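Local coordinates for protein Cow rumen GH26 endo-mannanase (Metagenome, PDB 6UEH) that probably hydrolyses internal beta-1,4-mannosidic bonds of mannans such as galactomannan, being a GH26 endo-mannanase with a CBM6-like accessory domain, at residues K245-D248 against S249-L252; T79-N83 against G84-Q88; C476-L479 against E480-P483. All blocks are in the same frame, centred on the assembly; numbering follows the deposited sequence.

Interaction 1 (K245-D248 against S249-L252)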
loop_
_atom_site.group_PDB
_atom_site.type_symbol
_atom_site.label_atom_id
_atom_site.label_comp_id
_atom_site.label_asym_id
_atom_site.label_seq_id
_atom_site.Cartn_x
_atom_site.Cartn_y
_atom_site.Cartn_z
ATOM N N LYS A 245 18.068 -15.699 -17.861
ATOM C CA LYS A 245 19.110 -14.699 -17.654
ATOM C C LYS A 245 19.804 -14.393 -18.974
ATOM O O LYS A 245 19.934 -13.235 -19.368
ATOM C CB LYS A 245 20.134 -15.177 -16.623
ATOM C CG LYS A 245 19.599 -15.335 -15.212
ATOM C CD LYS A 245 20.709 -15.796 -14.277
ATOM C CE LYS A 245 20.218 -15.953 -12.849
ATOM N NZ LYS A 245 21.309 -16.421 -11.949
ATOM N N ASP A 246 20.246 -15.450 -19.648
ATOM C CA ASP A 246 20.863 -15.338 -20.963
ATOM C C ASP A 246 19.806 -15.532 -22.045
ATOM O O ASP A 246 19.614 -16.637 -22.550
ATOM C CB ASP A 246 21.988 -16.364 -21.113
ATOM C CG ASP A 246 22.659 -16.308 -22.473
ATOM O OD1 ASP A 246 22.586 -15.253 -23.136
ATOM O OD2 ASP A 246 23.268 -17.322 -22.873
ATOM N N PHE A 247 19.120 -14.449 -22.395
ATOM C CA PHE A 247 17.996 -14.531 -23.317
ATOM C C PHE A 247 18.445 -14.524 -24.776
ATOM O O PHE A 247 17.680 -14.896 -25.664
ATOM C CB PHE A 247 17.021 -13.381 -23.064
ATOM C CG PHE A 247 15.659 -13.601 -23.658
ATOM C CD1 PHE A 247 14.835 -14.604 -23.175
ATOM C CD2 PHE A 247 15.200 -12.801 -24.692
ATOM C CE1 PHE A 247 13.578 -14.809 -23.715
ATOM C CE2 PHE A 247 13.942 -13.000 -25.236
ATOM C CZ PHE A 247 13.131 -14.006 -24.747
ATOM N N ASP A 248 19.686 -14.109 -25.019
ATOM C CA ASP A 248 20.222 -14.069 -26.376
ATOM C C ASP A 248 20.347 -15.467 -26.974
ATOM O O ASP A 248 20.035 -15.678 -28.145
ATOM C CB ASP A 248 21.587 -13.374 -26.401
ATOM C CG ASP A 248 21.491 -11.884 -26.132
ATOM O OD1 ASP A 248 20.408 -11.303 -26.365
ATOM O OD2 ASP A 248 22.499 -11.292 -25.693
ATOM N N SER A 249 20.802 -16.420 -26.165
ATOM C CA SER A 249 21.014 -17.782 -26.644
ATOM C C SER A 249 19.761 -18.635 -26.478
ATOM O O SER A 249 19.683 -19.745 -27.004
ATOM C CB SER A 249 22.187 -18.435 -25.910
ATOM O OG SER A 249 21.861 -18.687 -24.557
ATOM N N TYR A 250 18.784 -18.113 -25.744
ATOM C CA TYR A 250 17.538 -18.835 -25.521
ATOM C C TYR A 250 16.721 -18.965 -26.802
ATOM O O TYR A 250 16.647 -18.035 -27.604
ATOM C CB TYR A 250 16.701 -18.142 -24.441
ATOM C CG TYR A 250 15.306 -18.709 -24.295
ATOM C CD1 TYR A 250 15.083 -19.881 -23.583
ATOM C CD2 TYR A 250 14.211 -18.072 -24.869
ATOM C CE1 TYR A 250 13.808 -20.406 -23.448
ATOM C CE2 TYR A 250 12.934 -18.589 -24.741
ATOM C CZ TYR A 250 12.738 -19.755 -24.028
ATOM O OH TYR A 250 11.467 -20.272 -23.899
ATOM N N GLU A 251 16.120 -20.136 -26.989
ATOM C CA GLU A 251 15.140 -20.346 -28.046
ATOM C C GLU A 251 13.881 -20.948 -27.431
ATOM O O GLU A 251 13.950 -21.620 -26.403
ATOM C CB GLU A 251 15.699 -21.251 -29.148
ATOM C CG GLU A 251 17.118 -20.907 -29.557
ATOM C CD GLU A 251 17.597 -21.700 -30.753
ATOM O OE1 GLU A 251 17.035 -22.787 -31.015
ATOM O OE2 GLU A 251 18.547 -21.241 -31.424
ATOM N N LEU A 252 12.732 -20.687 -28.046
ATOM C CA LEU A 252 11.461 -21.173 -27.519
ATOM C C LEU A 252 11.461 -22.694 -27.394
ATOM O O LEU A 252 11.830 -23.402 -28.328
ATOM C CB LEU A 252 10.305 -20.722 -28.410
ATOM C CG LEU A 252 10.080 -19.217 -28.545
ATOM C CD1 LEU A 252 8.929 -18.953 -29.500
ATOM C CD2 LEU A 252 9.814 -18.587 -27.185
#
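Y250 folds back on F247, three residues earlier, round a turn that brings the CA atoms of F247 and Y250 to 4.9 Å. The backbone angles at D248 and S249 fit a type I beta turn, although its closing bond, Y250 N to F247 O, is weak at 3.4 Å. From the base of the tyrosine outward, Y250 CB lies 3.6 Å from F247 O. Turning CG opposite the backbone N (chi1 171°) carries the ring obliquely across to the phenylalanine, where Y250 CD2 comes to 3.5 Å from F247 CE1, and Y250 CE2 follows at 4.0 Å from the same carbon; farther out the side chain touches L213 and V256 in neighbouring loops. The planes differ by only 19°, but centroids 5.5 Å apart mean that the rings are slid past each other and barely overlap. One residue earlier at both ends, S249 OG donates to D246 OD2 at 2.6 Å, approaching from well above the carboxylate plane.

This turn lies in the loop between strands 243-244 and 261-262. K280, opening helix 280-301, gives NZ to F247 O and Y250 O and makes a cation-pi contact with F247.

Interaction 2 (T79-N83 against G84-Q88)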
loop_
_atom_site.group_PDB
_atom_site.type_symbol
_atom_site.label_atom_id
_atom_site.label_comp_id
_atom_site.label_asym_id
_atom_site.label_seq_id
_atom_site.Cartn_x
_atom_site.Cartn_y
_atom_site.Cartn_z
ATOM N N THR A 79 7.265 21.178 6.986
ATOM C CA THR A 79 7.170 20.082 7.939
ATOM C C THR A 79 6.302 20.431 9.140
ATOM O O THR A 79 6.608 21.357 9.892
ATOM C CB THR A 79 8.563 19.658 8.439
ATOM O OG1 THR A 79 9.323 19.132 7.344
ATOM C CG2 THR A 79 8.443 18.595 9.525
ATOM N N ILE A 80 5.213 19.689 9.308
ATOM C CA ILE A 80 4.427 19.787 10.529
ATOM C C ILE A 80 4.834 18.629 11.431
ATOM O O ILE A 80 5.144 17.535 10.957
ATOM C CB ILE A 80 2.901 19.779 10.256
ATOM C CG1 ILE A 80 2.125 20.086 11.545
ATOM C CG2 ILE A 80 2.456 18.461 9.623
ATOM C CD1 ILE A 80 0.644 20.320 11.331
ATOM N N SER A 81 4.865 18.883 12.732
ATOM C CA SER A 81 5.384 17.908 13.671
ATOM C C SER A 81 4.506 17.809 14.907
ATOM O O SER A 81 4.104 18.822 15.478
ATOM C CB SER A 81 6.818 18.271 14.064
ATOM O OG SER A 81 7.349 17.349 14.996
ATOM N N VAL A 82 4.198 16.580 15.305
ATOM C CA VAL A 82 3.482 16.343 16.548
ATOM C C VAL A 82 4.423 15.655 17.520
ATOM O O VAL A 82 4.777 14.486 17.337
ATOM C CB VAL A 82 2.223 15.492 16.341
ATOM C CG1 VAL A 82 1.547 15.222 17.676
ATOM C CG2 VAL A 82 1.266 16.194 15.388
ATOM N N ASN A 83 4.818 16.396 18.551
ATOM C CA ASN A 83 5.856 15.972 19.477
ATOM C C ASN A 83 7.116 15.583 18.709
ATOM O O ASN A 83 7.759 16.443 18.107
ATOM C CB ASN A 83 5.355 14.831 20.369
ATOM C CG ASN A 83 4.330 15.306 21.393
ATOM O OD1 ASN A 83 4.471 16.386 21.969
ATOM N ND2 ASN A 83 3.292 14.507 21.613
ATOM N N GLY A 84 7.457 14.299 18.700
ATOM C CA GLY A 84 8.685 13.862 18.056
ATOM C C GLY A 84 8.548 13.390 16.617
ATOM O O GLY A 84 9.545 13.056 15.973
ATOM N N ILE A 85 7.321 13.367 16.106
ATOM C CA ILE A 85 7.053 12.799 14.785
ATOM C C ILE A 85 6.857 13.884 13.729
ATOM O O ILE A 85 6.100 14.830 13.942
ATOM C CB ILE A 85 5.809 11.889 14.821
ATOM C CG1 ILE A 85 5.947 10.851 15.939
ATOM C CG2 ILE A 85 5.597 11.207 13.476
ATOM C CD1 ILE A 85 4.736 9.957 16.100
ATOM N N ASP A 86 7.539 13.741 12.594
ATOM C CA ASP A 86 7.458 14.722 11.512
ATOM C C ASP A 86 6.594 14.247 10.346
ATOM O O ASP A 86 6.610 13.068 9.984
ATOM C CB ASP A 86 8.853 15.059 10.976
ATOM C CG ASP A 86 9.726 15.761 11.996
ATOM O OD1 ASP A 86 9.200 16.221 13.031
ATOM O OD2 ASP A 86 10.947 15.859 11.751
ATOM N N TYR A 87 5.856 15.182 9.753
ATOM C CA TYR A 87 5.089 14.919 8.542
ATOM C C TYR A 87 5.408 15.984 7.498
ATOM O O TYR A 87 5.304 17.180 7.778
ATOM C CB TYR A 87 3.592 14.899 8.839
ATOM C CG TYR A 87 3.212 14.035 10.020
ATOM C CD1 TYR A 87 3.037 12.665 9.876
ATOM C CD2 TYR A 87 3.016 14.594 11.279
ATOM C CE1 TYR A 87 2.685 11.870 10.954
ATOM C CE2 TYR A 87 2.661 13.808 12.363
ATOM C CZ TYR A 87 2.496 12.446 12.194
ATOM O OH TYR A 87 2.145 11.657 13.267
ATOM N N GLN A 88 5.790 15.551 6.301
ATOM C CA GLN A 88 6.249 16.470 5.260
ATOM C C GLN A 88 5.169 16.805 4.231
ATOM O O GLN A 88 4.445 15.925 3.761
ATOM C CB GLN A 88 7.473 15.893 4.539
ATOM C CG GLN A 88 8.755 15.896 5.363
ATOM C CD GLN A 88 8.812 14.764 6.370
ATOM O OE1 GLN A 88 8.229 13.700 6.160
ATOM N NE2 GLN A 88 9.520 14.989 7.473
#
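G84, with N83, forms the corner that lets I85 pair with V82 in a type II' beta turn; the positive phi of 53° at N83 marks the first corner position. I85 closes it on both sides: I85 N reaches V82 O at 3.0 Å with an N-H...O angle of 167°, and V82 N returns to I85 O. At D86 the carboxylate reaches toward the partner strand, bringing D86 OD1 to 2.9 Å from S81 OG. That hydroxyl is also 3.0 Å from I85 O, and its one proton cannot fully serve both; D86 OD1 has a second partner in a salt bridge with K117. Y87 renews the backbone pairing, its N lying 2.7 Å from I80 O, while Y87 CB packs on I80 CG2 at 3.8 Å. With chi1 at -49° the ring leads back toward the turn, where V82 CG2 meets its edge, 4.1 Å from Y87 CE2; H105 stacks on the ring. Q88 runs side by side with T79, its CG 3.8 Å from T79 OG1, which bonds to I119 O.

This is a beta hairpin with a two-residue loop (N83-G84), placing strand 85-94 at the margin of a four-stranded antiparallel sheet. I80 and V82 touch strand 97-107 of the other sheet, consistent with the beta-sandwich of CBM6 modules.

Interaction 3 (C476-L479 against E480-P483)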
loop_
_atom_site.group_PDB
_atom_site.type_symbol
_atom_site.label_atom_id
_atom_site.label_comp_id
_atom_site.label_asym_id
_atom_site.label_seq_id
_atom_site.Cartn_x
_atom_site.Cartn_y
_atom_site.Cartn_z
ATOM N N CYS A 476 -10.321 -7.817 13.752
ATOM C CA CYS A 476 -9.685 -8.683 12.764
ATOM C C CYS A 476 -10.574 -9.843 12.333
ATOM O O CYS A 476 -11.079 -10.598 13.162
ATOM C CB CYS A 476 -8.363 -9.221 13.309
ATOM S SG CYS A 476 -7.477 -10.361 12.207
ATOM N N ILE A 477 -10.757 -9.976 11.024
ATOM C CA ILE A 477 -11.529 -11.073 10.458
ATOM C C ILE A 477 -10.638 -12.285 10.215
ATOM O O ILE A 477 -9.615 -12.189 9.535
ATOM C CB ILE A 477 -12.209 -10.653 9.140
ATOM C CG1 ILE A 477 -13.311 -9.633 9.429
ATOM C CG2 ILE A 477 -12.777 -11.864 8.414
ATOM C CD1 ILE A 477 -13.932 -9.041 8.194
ATOM N N THR A 478 -11.026 -13.420 10.788
ATOM C CA THR A 478 -10.286 -14.662 10.603
ATOM C C THR A 478 -11.137 -15.641 9.798
ATOM O O THR A 478 -12.247 -15.301 9.385
ATOM C CB THR A 478 -9.881 -15.288 11.954
ATOM O OG1 THR A 478 -11.049 -15.734 12.654
ATOM C CG2 THR A 478 -9.140 -14.267 12.812
ATOM N N LEU A 479 -10.621 -16.850 9.580
ATOM C CA LEU A 479 -11.280 -17.821 8.704
ATOM C C LEU A 479 -12.724 -18.112 9.121
ATOM O O LEU A 479 -13.624 -18.176 8.281
ATOM C CB LEU A 479 -10.480 -19.127 8.664
ATOM C CG LEU A 479 -10.997 -20.203 7.706
ATOM C CD1 LEU A 479 -11.125 -19.640 6.302
ATOM C CD2 LEU A 479 -10.092 -21.428 7.713
ATOM N N GLU A 480 -12.935 -18.270 10.424
ATOM C CA GLU A 480 -14.251 -18.603 10.963
ATOM C C GLU A 480 -15.291 -17.504 10.731
ATOM O O GLU A 480 -16.490 -17.777 10.719
ATOM C CB GLU A 480 -14.142 -18.893 12.462
ATOM C CG GLU A 480 -13.642 -17.706 13.275
ATOM C CD GLU A 480 -13.608 -17.979 14.767
ATOM O OE1 GLU A 480 -13.796 -19.149 15.165
ATOM O OE2 GLU A 480 -13.393 -17.019 15.539
ATOM N N ASP A 481 -14.831 -16.268 10.551
ATOM C CA ASP A 481 -15.730 -15.120 10.422
ATOM C C ASP A 481 -16.324 -14.985 9.022
ATOM O O ASP A 481 -17.293 -14.251 8.822
ATOM C CB ASP A 481 -14.997 -13.822 10.782
ATOM C CG ASP A 481 -14.445 -13.827 12.196
ATOM O OD1 ASP A 481 -15.078 -14.430 13.090
ATOM O OD2 ASP A 481 -13.377 -13.216 12.413
ATOM N N LEU A 482 -15.737 -15.682 8.054
ATOM C CA LEU A 482 -16.164 -15.568 6.665
ATOM C C LEU A 482 -17.530 -16.219 6.443
ATOM O O LEU A 482 -17.902 -17.151 7.151
ATOM C CB LEU A 482 -15.122 -16.193 5.735
ATOM C CG LEU A 482 -13.743 -15.528 5.730
ATOM C CD1 LEU A 482 -12.843 -16.182 4.693
ATOM C CD2 LEU A 482 -13.858 -14.027 5.478
ATOM N N PRO A 483 -18.291 -15.715 5.460
ATOM C CA PRO A 483 -19.628 -16.258 5.194
ATOM C C PRO A 483 -19.605 -17.584 4.436
ATOM O O PRO A 483 -20.492 -18.414 4.631
ATOM C CB PRO A 483 -20.291 -15.168 4.335
ATOM C CG PRO A 483 -19.393 -13.962 4.438
ATOM C CD PRO A 483 -18.024 -14.505 4.665
HETATM O O HOH W 1 -10.597 -18.858 12.501
HETATM O O HOH W 2 -12.254 -14.514 14.699
HETATM O O HOH W 3 -15.503 -19.571 7.621
#
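T478 and D481 are joined by two direct hydrogen bonds that run in opposite directions. T478 N donates to D481 OD2 at 2.9 Å and almost straight, with an N-H...O angle of 174°, though it meets the oxygen from above the carboxylate plane. In return D481 N donates to T478 O at 3.0 Å. One step on, L482 N reaches L479 O at 3.3 Å, so two successive bonds each span three residues.

Water-mediated links gather round the threonine hydroxyl. T478 OG1 stands between its own N and carbonyl carbon (chi1 67°), which brings it beside the glutamate chain, 3.3 Å from E480 CG. One water joins T478 OG1 to E480 N. A second lies 2.7 Å from T478 OG1 and within bonding reach of both E480 OE2 and D481 OD2; E480 OE2 also forms a salt bridge with K198.

The apolar contacts centre on L482. Its CD2 meets I477 CG2 at 3.8 Å, the two side chains crossing at about a right angle, and its CD1 lies 4.2 Å from L479 CD1. With an alanine here, both branches are gone, which would probably leave I477 CG2 without this neighbour and open a gap against Y160 of helix 152-164.

The two three-residue bonds define a short 3-10 turn. It follows strand 476-477 after T478; that strand pairs with strand 169-174, the first and last strands of the parallel sheet meeting, consistent with the closed TIM barrel of family GH26.

In the fold
The three contacts are local turns set far apart along and across the chain. Interactions 1 and 3 both belong to the GH26 part of the protein, yet their centres are about 46 Å apart and their nearest atoms about 37 Å: one sits in a loop bound to helix 280-301, the other just after the last strand of the parallel sheet. Interaction 2 lies in the CBM6 part, its centre about 51 Å from that of interaction 1, on opposite sides of the chain's centre, and about 37 Å from that of interaction 3. None touches another. The calcium ion, held by E13, E15, S37, G40 and D126, lies in the same CBM6 part as interaction 2, but no residue of the three contacts ligates it.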